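Local coordinates for ribose 5-phosphate isomerase RpiB (Thermoanaerobacter tengcongensis, PDB 4EGS), which probably removes phosphate from phosphotyrosine through this N-terminal low molecular weight phosphatase domain and may, in the full-length protein, also interconvert aldoses and ketoses, at residues S48-G53 against K164-L169; A85-K90 against M157-Y162. One frame throughout, in Å; residues are numbered along the deposited sequence.

Contact 1: S48-G53 against K164-L169; sequences SPMAEG and KTAEEL
The helical segments 48-53 and 164-169 run in roughly the same direction, their axes inclined by 44° and 9.9 Å apart at closest approach, with Ala51 and Leu169 bringing their CA atoms to 6.0 Å. The space between them is filled by Met50 and Leu169. Met50 starts with CG anti to its carbonyl carbon (chi1 -75°) and bends at the thioether, which carries the terminal methyl across to the partner helix. There CE rests 3.6 Å from CB of Ala166 and equally close to CG2 of Thr165, whose side chain it meets at about a right angle. Leu169 reaches back in the other direction: its CD2 methyl lies 3.6 Å from the backbone N of Ala51 and 3.8 Å from the Ala51 CB, while also touching the CB of Met50. The small Ala51 lets this branch come right up to the helix backbone. All five residues are buried, and the contact is wholly one of apolar packing. On its other sides helix 47-61 sets Ala51 against Phe39 of strand 36-41, in the central parallel sheet, and Met50 against Ala85 and Leu89 of helix 83-93, while Ala166 packs on Tyr93.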
loop_
_atom_site.group_PDB
_atom_site.type_symbol
_atom_site.label_atom_id
_atom_site.label_comp_id
_atom_site.label_asym_id
_atom_site.label_seq_id
_atom_site.Cartn_x
_atom_site.Cartn_y
_atom_site.Cartn_z
ATOM N N SER A 48 16.853 11.845 -4.578
ATOM C CA SER A 48 16.357 10.486 -4.809
ATOM C C SER A 48 17.042 9.404 -3.962
ATOM O O SER A 48 16.357 8.541 -3.418
ATOM C CB SER A 48 16.386 10.121 -6.299
ATOM O OG SER A 48 15.288 10.696 -6.983
ATOM N N PRO A 49 18.385 9.437 -3.852
ATOM C CA PRO A 49 18.993 8.466 -2.935
ATOM C C PRO A 49 18.571 8.713 -1.489
ATOM O O PRO A 49 18.416 7.759 -0.726
ATOM C CB PRO A 49 20.494 8.728 -3.091
ATOM C CG PRO A 49 20.633 9.331 -4.441
ATOM C CD PRO A 49 19.407 10.168 -4.625
ATOM N N MET A 50 18.387 9.978 -1.127
ATOM C CA MET A 50 17.944 10.341 0.216
ATOM C C MET A 50 16.494 9.936 0.445
ATOM O O MET A 50 16.166 9.322 1.460
ATOM C CB MET A 50 18.117 11.844 0.462
ATOM C CG MET A 50 19.559 12.277 0.689
ATOM S SD MET A 50 19.790 14.068 0.622
ATOM C CE MET A 50 18.976 14.582 2.128
ATOM N N ALA A 51 15.630 10.285 -0.505
ATOM C CA ALA A 51 14.219 9.930 -0.431
ATOM C C ALA A 51 14.046 8.417 -0.361
ATOM O O ALA A 51 13.213 7.912 0.388
ATOM C CB ALA A 51 13.465 10.497 -1.621
ATOM N N GLU A 52 14.844 7.701 -1.145
ATOM C CA GLU A 52 14.833 6.244 -1.134
ATOM C C GLU A 52 15.359 5.707 0.190
ATOM O O GLU A 52 14.819 4.749 0.744
ATOM C CB GLU A 52 15.687 5.702 -2.278
ATOM C CG GLU A 52 15.934 4.208 -2.227
ATOM C CD GLU A 52 17.048 3.776 -3.155
ATOM O OE1 GLU A 52 17.320 2.559 -3.237
ATOM O OE2 GLU A 52 17.657 4.656 -3.802
ATOM N N GLY A 53 16.417 6.338 0.692
ATOM C CA GLY A 53 17.083 5.893 1.902
ATOM C C GLY A 53 16.211 5.892 3.143
ATOM O O GLY A 53 16.060 4.859 3.795
ATOM N N LYS A 164 17.932 20.526 5.776
ATOM C CA LYS A 164 16.573 21.008 5.557
ATOM C C LYS A 164 15.846 20.155 4.520
ATOM O O LYS A 164 14.657 19.867 4.663
ATOM C CB LYS A 164 16.600 22.475 5.117
ATOM C CG LYS A 164 15.237 23.066 4.789
ATOM C CD LYS A 164 14.358 23.153 6.024
ATOM C CE LYS A 164 14.963 24.074 7.072
ATOM N NZ LYS A 164 15.029 25.487 6.606
ATOM N N THR A 165 16.569 19.751 3.480
ATOM C CA THR A 165 16.011 18.899 2.434
ATOM C C THR A 165 15.694 17.508 2.982
ATOM O O THR A 165 14.690 16.894 2.611
ATOM C CB THR A 165 16.960 18.817 1.209
ATOM O OG1 THR A 165 16.434 19.619 0.145
ATOM C CG2 THR A 165 17.118 17.386 0.714
ATOM N N ALA A 166 16.544 17.029 3.884
ATOM C CA ALA A 166 16.330 15.741 4.534
ATOM C C ALA A 166 15.081 15.745 5.416
ATOM O O ALA A 166 14.344 14.761 5.466
ATOM C CB ALA A 166 17.561 15.340 5.341
ATOM N N GLU A 167 14.850 16.858 6.107
ATOM C CA GLU A 167 13.688 17.003 6.976
ATOM C C GLU A 167 12.395 17.009 6.165
ATOM O O GLU A 167 11.433 16.322 6.513
ATOM C CB GLU A 167 13.795 18.291 7.785
ATOM C CG GLU A 167 15.017 18.388 8.678
ATOM C CD GLU A 167 15.332 19.825 9.023
ATOM O OE1 GLU A 167 16.261 20.070 9.820
ATOM O OE2 GLU A 167 14.642 20.714 8.485
ATOM N N GLU A 168 12.378 17.786 5.083
ATOM C CA GLU A 168 11.205 17.858 4.218
ATOM C C GLU A 168 10.879 16.484 3.647
ATOM O O GLU A 168 9.727 16.056 3.661
ATOM C CB GLU A 168 11.407 18.872 3.088
ATOM C CG GLU A 168 10.268 18.882 2.072
ATOM C CD GLU A 168 10.309 20.077 1.136
ATOM O OE1 GLU A 168 10.803 21.147 1.549
ATOM O OE2 GLU A 168 9.842 19.946 -0.015
ATOM N N LEU A 169 11.908 15.794 3.165
ATOM C CA LEU A 169 11.754 14.449 2.622
ATOM C C LEU A 169 11.200 13.484 3.665
ATOM O O LEU A 169 10.304 12.691 3.374
ATOM C CB LEU A 169 13.095 13.940 2.086
ATOM C CG LEU A 169 13.183 13.677 0.582
ATOM C CD1 LEU A 169 12.385 14.708 -0.203
ATOM C CD2 LEU A 169 14.636 13.677 0.135
#

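Contact 2: A85-K90 against M157-Y162; sequences AVEVLK and MPLEVY
Leu159 lays its two methyl groups over Glu87 and Val88, with CD2 3.7 Å from CB of Val88 and CD1 3.6 Å from CD of Glu87. The glutamate takes part through its length: with CG between the backbone N and the carbonyl carbon, chi1 71° puts the CG methylene 4.0 Å from CD2 of Leu159, and the extended chain beyond carries CD on to CD1. Its carboxylate also borders the leucine, and OE1 makes a long, weak ion pair with Lys91. One turn further along helix 159-179, Tyr162 takes over. Here the first turn of the last helix of the low molecular weight phosphatase domain, with Pro158 at its N-cap position, meets helix 83-93. The ring of Tyr162 lies beside Ala85, its CE2 3.6 Å from the Ala85 backbone N and 4.0 Å from the Ala85 CB. Val88 crosses the tyrosine side chain at about a right angle; CG1 is 4.1 Å from CB of Tyr162, and CG2 of Val88 packs 3.9 Å from the backbone C of Tyr162. The hydroxyl of the buried tyrosine makes a weak hydrogen bond with OG of Ser82, which also has a weak bond with the backbone N of Ala85.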
loop_
_atom_site.group_PDB
_atom_site.type_symbol
_atom_site.label_atom_id
_atom_site.label_comp_id
_atom_site.label_asym_id
_atom_site.label_seq_id
_atom_site.Cartn_x
_atom_site.Cartn_y
_atom_site.Cartn_z
ATOM N N ALA A 85 24.931 14.248 1.398
ATOM C CA ALA A 85 23.715 13.456 1.537
ATOM C C ALA A 85 23.987 12.214 2.374
ATOM O O ALA A 85 23.173 11.821 3.208
ATOM C CB ALA A 85 23.182 13.063 0.171
ATOM N N VAL A 86 25.147 11.607 2.148
ATOM C CA VAL A 86 25.544 10.409 2.874
ATOM C C VAL A 86 25.813 10.707 4.351
ATOM O O VAL A 86 25.544 9.871 5.213
ATOM C CB VAL A 86 26.763 9.716 2.205
ATOM C CG1 VAL A 86 27.940 9.607 3.161
ATOM C CG2 VAL A 86 26.373 8.344 1.684
ATOM N N GLU A 87 26.320 11.903 4.644
ATOM C CA GLU A 87 26.632 12.260 6.026
ATOM C C GLU A 87 25.438 12.876 6.751
ATOM O O GLU A 87 25.271 12.674 7.951
ATOM C CB GLU A 87 27.862 13.175 6.114
ATOM C CG GLU A 87 27.657 14.596 5.614
ATOM C CD GLU A 87 28.871 15.474 5.858
ATOM O OE1 GLU A 87 29.360 15.508 7.008
ATOM O OE2 GLU A 87 29.342 16.125 4.902
ATOM N N VAL A 88 24.602 13.614 6.026
ATOM C CA VAL A 88 23.421 14.210 6.641
ATOM C C VAL A 88 22.393 13.132 6.983
ATOM O O VAL A 88 21.630 13.268 7.935
ATOM C CB VAL A 88 22.783 15.316 5.760
ATOM C CG1 VAL A 88 22.097 14.723 4.541
ATOM C CG2 VAL A 88 21.797 16.129 6.572
ATOM N N LEU A 89 22.389 12.050 6.215
ATOM C CA LEU A 89 21.469 10.955 6.469
ATOM C C LEU A 89 22.022 10.044 7.556
ATOM O O LEU A 89 21.266 9.386 8.266
ATOM C CB LEU A 89 21.213 10.163 5.187
ATOM C CG LEU A 89 19.821 10.328 4.577
ATOM C CD1 LEU A 89 19.471 11.794 4.410
ATOM C CD2 LEU A 89 19.738 9.596 3.251
ATOM N N LYS A 90 23.345 10.022 7.683
ATOM C CA LYS A 90 24.021 9.162 8.647
ATOM C C LYS A 90 23.887 9.767 10.047
ATOM O O LYS A 90 23.498 9.087 11.000
ATOM C CB LYS A 90 25.498 9.005 8.252
ATOM C CG LYS A 90 26.169 7.704 8.676
ATOM C CD LYS A 90 25.666 6.547 7.867
ATOM C CE LYS A 90 26.660 5.428 7.836
ATOM N NZ LYS A 90 26.834 4.933 9.219
ATOM N N MET A 157 25.445 22.764 -1.813
ATOM C CA MET A 157 24.972 23.628 -0.745
ATOM C C MET A 157 25.537 23.178 0.597
ATOM O O MET A 157 25.908 22.015 0.757
ATOM C CB MET A 157 23.443 23.617 -0.708
ATOM C CG MET A 157 22.770 24.135 -1.973
ATOM S SD MET A 157 23.117 25.873 -2.311
ATOM C CE MET A 157 24.436 25.749 -3.521
ATOM N N PRO A 158 25.617 24.108 1.564
ATOM C CA PRO A 158 26.045 23.772 2.927
ATOM C C PRO A 158 25.176 22.678 3.542
ATOM O O PRO A 158 24.041 22.482 3.104
ATOM C CB PRO A 158 25.848 25.089 3.682
ATOM C CG PRO A 158 26.020 26.137 2.642
ATOM C CD PRO A 158 25.435 25.560 1.385
ATOM N N LEU A 159 25.703 21.982 4.546
ATOM C CA LEU A 159 25.012 20.843 5.150
ATOM C C LEU A 159 23.620 21.178 5.677
ATOM O O LEU A 159 22.724 20.335 5.651
ATOM C CB LEU A 159 25.854 20.223 6.267
ATOM C CG LEU A 159 26.445 18.842 5.975
ATOM C CD1 LEU A 159 27.060 18.247 7.233
ATOM C CD2 LEU A 159 25.386 17.915 5.401
ATOM N N GLU A 160 23.447 22.406 6.159
ATOM C CA GLU A 160 22.152 22.854 6.664
ATOM C C GLU A 160 21.068 22.765 5.594
ATOM O O GLU A 160 19.910 22.468 5.893
ATOM C CB GLU A 160 22.247 24.280 7.208
ATOM C CG GLU A 160 22.639 24.353 8.674
ATOM C CD GLU A 160 21.548 23.834 9.590
ATOM O OE1 GLU A 160 20.368 23.847 9.178
ATOM O OE2 GLU A 160 21.868 23.412 10.722
ATOM N N VAL A 161 21.451 23.020 4.347
ATOM C CA VAL A 161 20.527 22.906 3.226
ATOM C C VAL A 161 20.211 21.438 2.963
ATOM O O VAL A 161 19.060 21.076 2.722
ATOM C CB VAL A 161 21.104 23.540 1.950
ATOM C CG1 VAL A 161 20.058 23.568 0.847
ATOM C CG2 VAL A 161 21.608 24.940 2.240
ATOM N N TYR A 162 21.243 20.599 3.008
ATOM C CA TYR A 162 21.064 19.155 2.915
ATOM C C TYR A 162 20.210 18.676 4.078
ATOM O O TYR A 162 19.399 17.762 3.935
ATOM C CB TYR A 162 22.415 18.437 2.945
ATOM C CG TYR A 162 23.078 18.280 1.595
ATOM C CD1 TYR A 162 23.942 19.248 1.106
ATOM C CD2 TYR A 162 22.846 17.153 0.816
ATOM C CE1 TYR A 162 24.554 19.103 -0.124
ATOM C CE2 TYR A 162 23.451 16.999 -0.416
ATOM C CZ TYR A 162 24.304 17.977 -0.882
ATOM O OH TYR A 162 24.908 17.827 -2.108
#

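Contacts 1 and 2, with centres about 10 Å apart, share helix 159-179 and meet at Met50. Its SD lies 3.6 Å from CB of Ala85, and its CE comes within 3.7 Å of the Tyr162 carbonyl O. Leu89 completes the join, its CD2 3.6 Å from CA of Met50, so that Met50 of helix 47-61 packs against both helix 83-93 and helix 159-179. Each contact has one residue near the pocket that holds bicarbonate here: the side chain of Leu169 is about 5 Å from that of Arg47, and that of Tyr162 about 6 Å from that of Asp153, the predicted proton donor; Arg47 and Asp153 both line the pocket.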